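Local coordinates for protein ALDH21) (PDB 5MZ5) that oxidises succinic semialdehyde with NADP(+) as coenzyme, as a member of the aldehyde dehydrogenase family found in a moss, at residues I141-V146 against K198-I203; A148-R153 against E492-A497; V152-E157 against I203-P208; V182-P187 against D499-T504. All blocks are in the same frame, centred on the assembly; numbering follows the deposited sequence.

Contact 1 (I141-V146 against K198-I203); sequences IDTFQV and KVAPAI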
# COMPACT_ATOMS: atom_id res chain seq x y z
N ILE A 141 -3.58 -0.39 26.90
CA ILE A 141 -4.95 -0.44 26.36
C ILE A 141 -4.90 -0.04 24.87
O ILE A 141 -5.45 -0.78 24.04
CB ILE A 141 -5.99 0.33 27.22
CG1 ILE A 141 -6.25 -0.43 28.56
CG2 ILE A 141 -7.33 0.55 26.47
CD1 ILE A 141 -6.90 0.34 29.68
N ASP A 142 -4.16 1.04 24.52
CA ASP A 142 -4.01 1.48 23.13
C ASP A 142 -3.30 0.44 22.26
O ASP A 142 -3.67 0.27 21.11
CB ASP A 142 -3.24 2.82 23.03
CG ASP A 142 -3.93 4.07 23.57
OD1 ASP A 142 -5.16 4.01 23.83
OD2 ASP A 142 -3.24 5.11 23.72
N THR A 143 -2.27 -0.23 22.81
CA THR A 143 -1.46 -1.24 22.13
C THR A 143 -2.33 -2.45 21.77
O THR A 143 -2.28 -2.90 20.63
CB THR A 143 -0.23 -1.61 22.99
OG1 THR A 143 0.52 -0.42 23.20
CG2 THR A 143 0.65 -2.67 22.35
N PHE A 144 -3.10 -2.97 22.75
CA PHE A 144 -4.00 -4.10 22.52
C PHE A 144 -5.15 -3.71 21.55
O PHE A 144 -5.57 -4.55 20.76
CB PHE A 144 -4.55 -4.66 23.84
CG PHE A 144 -3.63 -5.71 24.42
CD1 PHE A 144 -3.65 -7.02 23.94
CD2 PHE A 144 -2.73 -5.38 25.42
CE1 PHE A 144 -2.77 -7.98 24.45
CE2 PHE A 144 -1.87 -6.35 25.95
CZ PHE A 144 -1.88 -7.64 25.44
N GLN A 145 -5.59 -2.43 21.61
CA GLN A 145 -6.64 -1.89 20.75
C GLN A 145 -6.15 -1.78 19.31
O GLN A 145 -6.86 -2.22 18.42
CB GLN A 145 -7.20 -0.54 21.27
CG GLN A 145 -8.36 0.02 20.40
CD GLN A 145 -9.57 -0.89 20.39
OE1 GLN A 145 -9.98 -1.44 21.41
NE2 GLN A 145 -10.14 -1.13 19.21
N VAL A 146 -4.91 -1.27 19.10
CA VAL A 146 -4.29 -1.19 17.77
C VAL A 146 -4.18 -2.63 17.21
O VAL A 146 -4.50 -2.85 16.04
CB VAL A 146 -2.92 -0.45 17.75
CG1 VAL A 146 -2.23 -0.57 16.39
CG2 VAL A 146 -3.07 1.02 18.14
N LYS A 198 4.82 -7.16 22.45
CA LYS A 198 5.22 -8.47 21.93
C LYS A 198 4.00 -9.39 21.85
O LYS A 198 3.77 -10.02 20.81
CB LYS A 198 6.33 -9.10 22.80
CG LYS A 198 7.62 -8.30 22.85
CD LYS A 198 8.70 -9.04 23.64
CE LYS A 198 9.95 -8.21 23.85
NZ LYS A 198 10.50 -7.65 22.57
N VAL A 199 3.22 -9.45 22.93
CA VAL A 199 2.04 -10.31 23.11
C VAL A 199 0.86 -9.92 22.17
O VAL A 199 0.30 -10.80 21.53
CB VAL A 199 1.60 -10.37 24.59
CG1 VAL A 199 0.19 -10.96 24.77
CG2 VAL A 199 2.63 -11.12 25.43
N ALA A 200 0.50 -8.62 22.10
CA ALA A 200 -0.63 -8.15 21.26
C ALA A 200 -0.37 -8.47 19.77
O ALA A 200 -1.23 -9.11 19.19
CB ALA A 200 -0.90 -6.66 21.49
N PRO A 201 0.82 -8.19 19.16
CA PRO A 201 1.05 -8.62 17.76
C PRO A 201 1.08 -10.14 17.54
O PRO A 201 0.63 -10.58 16.48
CB PRO A 201 2.38 -7.95 17.38
CG PRO A 201 3.02 -7.61 18.64
CD PRO A 201 1.96 -7.37 19.65
N ALA A 202 1.54 -10.95 18.52
CA ALA A 202 1.55 -12.43 18.41
C ALA A 202 0.12 -12.97 18.29
O ALA A 202 -0.14 -13.83 17.45
CB ALA A 202 2.25 -13.04 19.60
N ILE A 203 -0.80 -12.45 19.10
CA ILE A 203 -2.22 -12.81 19.08
C ILE A 203 -2.88 -12.25 17.78
O ILE A 203 -3.62 -12.99 17.13
CB ILE A 203 -2.95 -12.35 20.37
CG1 ILE A 203 -2.38 -13.10 21.60
CG2 ILE A 203 -4.48 -12.55 20.25
CD1 ILE A 203 -2.73 -12.49 22.97

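Contact 2 (A148-R153 against E492-A497); sequences AEESVR and EGVKYA. With GOL (glycerol), chain G.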
# COMPACT_ATOMS: atom_id res chain seq x y z
N ALA A 148 -6.00 -5.32 17.98
CA ALA A 148 -7.35 -5.81 17.65
C ALA A 148 -7.74 -5.35 16.23
O ALA A 148 -8.23 -6.16 15.43
CB ALA A 148 -8.37 -5.30 18.67
N GLU A 149 -7.46 -4.07 15.90
CA GLU A 149 -7.78 -3.49 14.59
C GLU A 149 -6.91 -4.02 13.48
O GLU A 149 -7.39 -4.19 12.36
CB GLU A 149 -7.71 -1.95 14.67
CG GLU A 149 -8.71 -1.42 15.66
CD GLU A 149 -8.50 0.01 16.11
OE1 GLU A 149 -7.60 0.70 15.59
OE2 GLU A 149 -9.24 0.42 17.03
N GLU A 150 -5.63 -4.28 13.79
CA GLU A 150 -4.66 -4.82 12.84
C GLU A 150 -4.91 -6.31 12.54
O GLU A 150 -4.62 -6.75 11.43
CB GLU A 150 -3.22 -4.60 13.31
CG GLU A 150 -2.76 -3.15 13.30
CD GLU A 150 -2.78 -2.40 11.98
OE1 GLU A 150 -2.88 -1.15 12.02
OE2 GLU A 150 -2.67 -3.04 10.91
N SER A 151 -5.45 -7.08 13.51
CA SER A 151 -5.73 -8.52 13.35
C SER A 151 -6.68 -8.85 12.17
O SER A 151 -6.57 -9.94 11.60
CB SER A 151 -6.26 -9.13 14.65
OG SER A 151 -7.60 -8.74 14.90
N VAL A 152 -7.57 -7.90 11.82
CA VAL A 152 -8.54 -8.04 10.71
C VAL A 152 -8.07 -7.28 9.46
O VAL A 152 -8.84 -7.14 8.52
CB VAL A 152 -10.00 -7.67 11.13
CG1 VAL A 152 -10.58 -8.70 12.09
CG2 VAL A 152 -10.10 -6.25 11.73
N ARG A 153 -6.80 -6.84 9.43
CA ARG A 153 -6.23 -6.06 8.33
C ARG A 153 -4.92 -6.60 7.80
O ARG A 153 -4.11 -5.82 7.28
CB ARG A 153 -5.98 -4.61 8.78
CG ARG A 153 -7.19 -3.78 8.65
CD ARG A 153 -7.08 -2.46 9.41
NE ARG A 153 -8.34 -1.76 9.19
CZ ARG A 153 -9.42 -1.95 9.93
NH1 ARG A 153 -9.35 -2.68 11.04
NH2 ARG A 153 -10.56 -1.37 9.60
N GLU A 492 9.32 -2.39 16.56
CA GLU A 492 8.10 -2.66 17.29
C GLU A 492 7.16 -1.50 16.98
O GLU A 492 7.46 -0.66 16.13
CB GLU A 492 8.34 -2.96 18.78
CG GLU A 492 8.91 -4.35 18.97
CD GLU A 492 8.92 -4.95 20.37
OE1 GLU A 492 9.32 -6.12 20.49
OE2 GLU A 492 8.50 -4.27 21.33
N GLY A 493 6.00 -1.50 17.59
CA GLY A 493 4.87 -0.68 17.15
C GLY A 493 4.08 -1.77 16.45
O GLY A 493 4.65 -2.53 15.65
N VAL A 494 2.83 -1.95 16.87
CA VAL A 494 2.00 -3.12 16.57
C VAL A 494 2.12 -3.66 15.12
O VAL A 494 2.49 -4.82 14.97
CB VAL A 494 0.53 -2.92 16.98
CG1 VAL A 494 -0.30 -4.15 16.61
CG2 VAL A 494 0.41 -2.63 18.47
N LYS A 495 1.82 -2.84 14.08
CA LYS A 495 1.85 -3.36 12.69
C LYS A 495 3.27 -3.77 12.22
O LYS A 495 3.39 -4.73 11.47
CB LYS A 495 1.14 -2.41 11.70
CG LYS A 495 1.88 -1.11 11.36
CD LYS A 495 1.03 -0.29 10.39
CE LYS A 495 1.77 0.87 9.79
NZ LYS A 495 0.84 1.91 9.26
N TYR A 496 4.31 -3.14 12.74
CA TYR A 496 5.72 -3.48 12.42
C TYR A 496 6.16 -4.75 13.16
O TYR A 496 6.83 -5.58 12.56
CB TYR A 496 6.65 -2.29 12.70
CG TYR A 496 6.15 -1.00 12.09
CD1 TYR A 496 5.28 -0.16 12.79
CD2 TYR A 496 6.48 -0.65 10.78
CE1 TYR A 496 4.77 0.99 12.21
CE2 TYR A 496 5.96 0.50 10.18
CZ TYR A 496 5.13 1.33 10.92
OH TYR A 496 4.66 2.48 10.33
N ALA A 497 5.77 -4.90 14.47
CA ALA A 497 6.08 -6.12 15.23
C ALA A 497 5.39 -7.31 14.57
O ALA A 497 6.00 -8.37 14.43
CB ALA A 497 5.64 -5.99 16.68
C1 GOL G . 1.01 -7.37 8.32
O1 GOL G . 1.91 -6.76 7.40
C2 GOL G . 0.35 -6.38 9.25
O2 GOL G . 1.17 -5.21 9.39
C3 GOL G . -1.05 -6.02 8.81
O3 GOL G . -1.95 -5.82 9.92

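Contact 3 (V152-E157 against I203-P208); sequences VRIYGE and IAVGCP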
# COMPACT_ATOMS: atom_id res chain seq x y z
N VAL A 152 -7.57 -7.90 11.82
CA VAL A 152 -8.54 -8.04 10.71
C VAL A 152 -8.07 -7.28 9.46
O VAL A 152 -8.84 -7.14 8.52
CB VAL A 152 -10.00 -7.67 11.13
CG1 VAL A 152 -10.58 -8.70 12.09
CG2 VAL A 152 -10.10 -6.25 11.73
N ARG A 153 -6.80 -6.84 9.43
CA ARG A 153 -6.23 -6.06 8.33
C ARG A 153 -4.92 -6.60 7.80
O ARG A 153 -4.11 -5.82 7.28
CB ARG A 153 -5.98 -4.61 8.78
CG ARG A 153 -7.19 -3.78 8.65
CD ARG A 153 -7.08 -2.46 9.41
NE ARG A 153 -8.34 -1.76 9.19
CZ ARG A 153 -9.42 -1.95 9.93
NH1 ARG A 153 -9.35 -2.68 11.04
NH2 ARG A 153 -10.56 -1.37 9.60
N ILE A 154 -4.68 -7.90 7.92
CA ILE A 154 -3.46 -8.48 7.36
C ILE A 154 -3.75 -8.72 5.87
O ILE A 154 -4.36 -9.72 5.49
CB ILE A 154 -2.95 -9.74 8.12
CG1 ILE A 154 -2.83 -9.45 9.64
CG2 ILE A 154 -1.60 -10.23 7.50
CD1 ILE A 154 -2.67 -10.67 10.52
N TYR A 155 -3.35 -7.77 5.06
CA TYR A 155 -3.55 -7.80 3.61
C TYR A 155 -2.44 -8.51 2.88
O TYR A 155 -1.30 -8.57 3.35
CB TYR A 155 -3.72 -6.37 3.05
CG TYR A 155 -4.89 -5.61 3.64
CD1 TYR A 155 -6.17 -6.17 3.65
CD2 TYR A 155 -4.73 -4.35 4.20
CE1 TYR A 155 -7.26 -5.48 4.19
CE2 TYR A 155 -5.82 -3.64 4.72
CZ TYR A 155 -7.08 -4.21 4.71
OH TYR A 155 -8.15 -3.55 5.25
N GLY A 156 -2.79 -9.05 1.74
CA GLY A 156 -1.84 -9.67 0.85
C GLY A 156 -1.89 -8.92 -0.47
O GLY A 156 -2.62 -7.94 -0.61
N GLU A 157 -1.12 -9.38 -1.44
CA GLU A 157 -1.12 -8.72 -2.74
C GLU A 157 -1.52 -9.68 -3.84
O GLU A 157 -1.21 -10.86 -3.79
CB GLU A 157 0.29 -8.22 -3.12
CG GLU A 157 1.07 -7.36 -2.14
CD GLU A 157 2.39 -6.97 -2.78
OE1 GLU A 157 3.38 -7.73 -2.64
OE2 GLU A 157 2.39 -5.97 -3.54
N ILE A 203 -0.80 -12.45 19.10
CA ILE A 203 -2.22 -12.81 19.08
C ILE A 203 -2.88 -12.25 17.78
O ILE A 203 -3.62 -12.99 17.13
CB ILE A 203 -2.95 -12.35 20.37
CG1 ILE A 203 -2.38 -13.10 21.60
CG2 ILE A 203 -4.48 -12.55 20.25
CD1 ILE A 203 -2.73 -12.49 22.97
N ALA A 204 -2.56 -11.01 17.37
CA ALA A 204 -3.11 -10.38 16.16
C ALA A 204 -2.78 -11.18 14.89
O ALA A 204 -3.58 -11.20 13.95
CB ALA A 204 -2.61 -8.94 16.04
N VAL A 205 -1.62 -11.85 14.88
CA VAL A 205 -1.11 -12.66 13.79
C VAL A 205 -1.55 -14.15 13.89
O VAL A 205 -1.84 -14.76 12.87
CB VAL A 205 0.42 -12.48 13.71
CG1 VAL A 205 1.13 -13.67 13.08
CG2 VAL A 205 0.76 -11.18 12.97
N GLY A 206 -1.61 -14.68 15.10
CA GLY A 206 -1.96 -16.07 15.33
C GLY A 206 -0.74 -16.94 15.59
O GLY A 206 -0.66 -18.06 15.08
N CYS A 207 0.22 -16.42 16.38
CA CYS A 207 1.44 -17.12 16.80
C CYS A 207 1.30 -17.56 18.25
O CYS A 207 1.09 -16.70 19.10
CB CYS A 207 2.66 -16.22 16.68
SG CYS A 207 3.32 -16.05 15.01
N PRO A 208 1.55 -18.84 18.60
CA PRO A 208 1.61 -19.20 20.03
C PRO A 208 2.94 -18.65 20.61
O PRO A 208 3.89 -18.40 19.87
CB PRO A 208 1.60 -20.73 20.01
CG PRO A 208 2.23 -21.09 18.71
CD PRO A 208 1.86 -20.00 17.73

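Contact 4 (V182-P187 against D499-T504); sequences VSMVSP and DDMLET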
# COMPACT_ATOMS: atom_id res chain seq x y z
N VAL A 182 6.76 -18.24 19.24
CA VAL A 182 7.58 -17.07 19.53
C VAL A 182 8.12 -17.12 20.95
O VAL A 182 7.37 -17.33 21.90
CB VAL A 182 6.81 -15.74 19.26
CG1 VAL A 182 7.67 -14.50 19.60
CG2 VAL A 182 6.30 -15.65 17.81
N SER A 183 9.45 -16.90 21.09
CA SER A 183 10.12 -16.78 22.38
C SER A 183 10.16 -15.28 22.70
O SER A 183 10.65 -14.48 21.89
CB SER A 183 11.54 -17.33 22.31
OG SER A 183 12.18 -17.08 23.54
N MET A 184 9.60 -14.89 23.86
CA MET A 184 9.53 -13.48 24.28
C MET A 184 10.24 -13.31 25.59
O MET A 184 10.02 -14.08 26.52
CB MET A 184 8.08 -12.98 24.42
CG MET A 184 7.23 -13.18 23.18
SD MET A 184 5.51 -12.77 23.52
CE MET A 184 4.86 -12.86 21.91
N VAL A 185 11.13 -12.31 25.65
CA VAL A 185 11.90 -11.94 26.83
C VAL A 185 11.71 -10.44 27.00
O VAL A 185 12.08 -9.66 26.13
CB VAL A 185 13.40 -12.38 26.74
CG1 VAL A 185 14.15 -12.00 28.03
CG2 VAL A 185 13.52 -13.89 26.46
N SER A 186 11.04 -10.05 28.09
CA SER A 186 10.65 -8.67 28.33
C SER A 186 11.43 -7.98 29.48
O SER A 186 12.06 -8.66 30.28
CB SER A 186 9.14 -8.60 28.54
OG SER A 186 8.74 -9.47 29.58
N PRO A 187 11.41 -6.62 29.56
CA PRO A 187 12.20 -5.94 30.60
C PRO A 187 11.43 -5.55 31.87
O PRO A 187 10.22 -5.80 31.99
CB PRO A 187 12.69 -4.69 29.85
CG PRO A 187 11.49 -4.32 29.00
CD PRO A 187 10.76 -5.63 28.67
N ASP A 499 4.76 -7.72 11.34
CA ASP A 499 5.56 -8.07 10.15
C ASP A 499 6.63 -9.14 10.43
O ASP A 499 6.79 -10.07 9.65
CB ASP A 499 6.23 -6.82 9.55
CG ASP A 499 5.40 -6.12 8.51
OD1 ASP A 499 5.00 -6.78 7.51
OD2 ASP A 499 5.19 -4.89 8.66
N ASP A 500 7.33 -9.02 11.58
CA ASP A 500 8.38 -9.95 11.99
C ASP A 500 7.84 -11.32 12.44
O ASP A 500 8.58 -12.30 12.44
CB ASP A 500 9.27 -9.32 13.07
CG ASP A 500 10.05 -8.11 12.54
OD1 ASP A 500 10.62 -8.21 11.43
OD2 ASP A 500 10.02 -7.06 13.18
N MET A 501 6.54 -11.39 12.80
CA MET A 501 5.86 -12.62 13.20
C MET A 501 5.11 -13.26 12.02
O MET A 501 4.33 -14.21 12.19
CB MET A 501 4.91 -12.34 14.36
CG MET A 501 5.65 -12.06 15.62
SD MET A 501 4.61 -11.39 16.92
CE MET A 501 5.87 -10.82 18.06
N LEU A 502 5.35 -12.74 10.81
CA LEU A 502 4.71 -13.20 9.58
C LEU A 502 5.72 -13.64 8.55
O LEU A 502 6.78 -13.03 8.42
CB LEU A 502 3.78 -12.12 9.00
CG LEU A 502 2.45 -11.88 9.73
CD1 LEU A 502 1.84 -10.54 9.34
CD2 LEU A 502 1.45 -13.00 9.48
N GLU A 503 5.41 -14.72 7.83
CA GLU A 503 6.24 -15.22 6.74
C GLU A 503 5.51 -15.01 5.43
O GLU A 503 4.31 -15.24 5.35
CB GLU A 503 6.63 -16.70 6.93
CG GLU A 503 7.85 -16.88 7.82
CD GLU A 503 9.21 -16.51 7.24
OE1 GLU A 503 10.22 -16.71 7.95
OE2 GLU A 503 9.27 -16.00 6.10
N THR A 504 6.23 -14.56 4.43
CA THR A 504 5.69 -14.34 3.09
C THR A 504 5.63 -15.67 2.32
O THR A 504 6.60 -16.42 2.33
CB THR A 504 6.54 -13.29 2.35
OG1 THR A 504 6.43 -12.06 3.06
CG2 THR A 504 6.09 -13.07 0.90

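Contact 1 (I141-V146 against K198-I203)
The Phe144 ring carries the methyl of Ala200 on one face and meets Val199 at its edge, a compact example of an aromatic ring packed between neighbouring helices. This is close, nearly parallel helix packing: helix 130-151 runs beside helix 193-205, a helix of the Rossmann-type coenzyme domain, with segment axes 9.0 Å apart and crossing at only -16°. Ala200 CB stands 3.9 Å from the ring centroid of Phe144, 22° off the ring normal, a CH-pi contact displaced toward the rim; CD1 and CE1 of Phe144 both lie 3.7 Å from it. Near the ring plane, CZ of Phe144 touches CG1 of Val199 at 4.0 Å. With CG roughly opposite the carbonyl carbon (chi1 -88°), the ring swings back across the gap, so CD1, CE1 and CZ meet the neighbour although the bond from the backbone starts along the flank. Leu104, Val107 and Val108 of helix 97-113 also pack on Phe144, which thus ties three helices together. An alanine here is likely to leave a gap between them and strip the Ala200 methyl of its aromatic partner. Thr143 completes the seam; its OG1 is turned back to the carbonyl of Arg139, a succinate-binding residue. The side-chain methyl CG2 of Thr143 comes within 4.4 Å of Ala200 CB, while the backbone O of Thr143 lies 4.1 Å from Ala200 CB.

Contact 2 (A148-R153 against E492-A497)
Glu150 lays its bent chain over Val494 and Lys495, so that an acidic side chain makes its contact largely through carbon. Its CG touches Val494 CG1 at 4.2 Å, and the carboxylate carbon CD of Glu150 lies 3.9 Å from Lys495 CB. The fold at chi2 (-60°) brings the carboxylate round to this position; Lys495, extended beyond CG, carries its ammonium away, and Glu150 OE1 and Lys495 NZ stay 5.6 Å apart, too far for a salt bridge, though the charges may attract weakly; NZ forms a long, weak ion pair with Glu157 of the second subunit. The two carboxylate oxygens have separate tasks. OE1 of Glu150 forms a salt bridge with Arg153 of the third subunit, whereas OE2 accepts a hydrogen bond from O3 of a glycerol at 3.0 Å. That glycerol also donates from its O2 to the backbone O of Lys495 (3.1 Å), bridging the segments. A leucine in place of Glu150 would probably leave the neighbouring subunit's Arg153 short of one of its acidic mates and deprive the glycerol of an acceptor. Within its own chain, Arg153 NH1 donates in the guanidinium plane to Glu149 O at 2.8 Å. The contact joins the last turn of helix 130-151 to the first turn of helix 494-500, which starts after the N-cap Gly493; helix 97-113 flanks the former through Ala148, and helix 193-205 the latter through Ala497.

Contact 3 (V152-E157 against I203-P208)
A single methyl makes every close approach here: CD1 of Ile154 reaches across to the backbone at the C-terminal end of helix 193-205 and sits 3.6 Å from the carbonyl O of Ala204. The same carbon lies 4.1 Å from Val205 CA and 4.2 Å from Val205 CG2, so it meets backbone and side chain of one turn together. A chi1 of -53° sets CG1 opposite the carbonyl carbon, and chi2 (166°) extends the chain from there, carrying CD1 to its partners. The carbonyl beneath it is not left to apolar company, since Ala204 O accepts a hydrogen bond from Arg100 NE. Helix 193-205 ends in a Schellman motif: Cys207 N turns back to Ala202 O and Gly206 N to Ile203 O, with Gly206 at the C-prime position. At its positive phi of 101°, a CB would run into the preceding carbonyl oxygen, so the absence of a side chain matters. Met498 of helix 494-500 packs against Ile154, Ala204 and Val205 alike. Beyond Ile154 the chain passes into strand 156-160, whose Gly156 and Glu157 pair antiparallel with a strand of the fourth subunit, carrying the oligomerisation sheet across the interface.

Contact 4 (V182-P187 against D499-T504)
Met501 leaves its backbone toward strand 182-185 and is met by two side chains in different ways, Val182 along its shaft and Met184 at its end. The CG2 branch of Val182 lies alongside Met501 CG at 4.3 Å, touching the stem before the sulfur. The two CE methyls are the nearest atoms of the methionine pair, Met184 CE 4.5 Å from Met501 CE, with the S-CH3 bond of Met501 nearly across the line between them. Both methionines are extended beyond CB; in Met184, chi2 and chi3 are each 172°, which lets a side chain that starts along the flank bring its end inward. No hydrogen bond crosses the contact; the two segments bury 95 Å² between them, and the side-chain contacts are apolar. Strand 182-185 belongs to the Rossmann-type sheet, pairing in parallel with strands 209-212 and 260-264, and helix 193-205 makes the beta-alpha-beta crossover from it to strand 209-212. Met501 fits between that sheet and that helix, packing on Leu260 of strand 260-264 and on Pro201 and Ala202 of the helix; Met184 also rests on Ala202. Met501 is the joint where helix 494-500 gives way to strand 502-510, a turn closed by Leu502 N bonding to Asp499 O at 3.2 Å. Just past strand 182-185 comes Ser186, which binds NADP(+), and Met184 lies, side chain to side chain, about 7 Å from coenzyme-binding Lys212.

In the fold
Helix 193-205 links three contacts: 1 and 3 share its Ile203, and contact 4 lies against it through Met184 and Met501. The centres of contacts 1 and 2 are about 7 Å apart, those of 2 and 3 about 8 Å. Lys198 of contact 1 forms a salt bridge with Glu492 of contact 2, NZ to OE1 2.8 Å, while a probable hydrogen bond from Val182 N to Pro208 O (2.9 Å) joins contact 4 to contact 3. Thr143 in contact 1 is near the substrate pocket, its side chain about 5 Å from that of succinate-binding Arg139 and about 7 Å from that of Arg475; contact 4 adjoins the NADP(+) site, and contact 3 lies away from both.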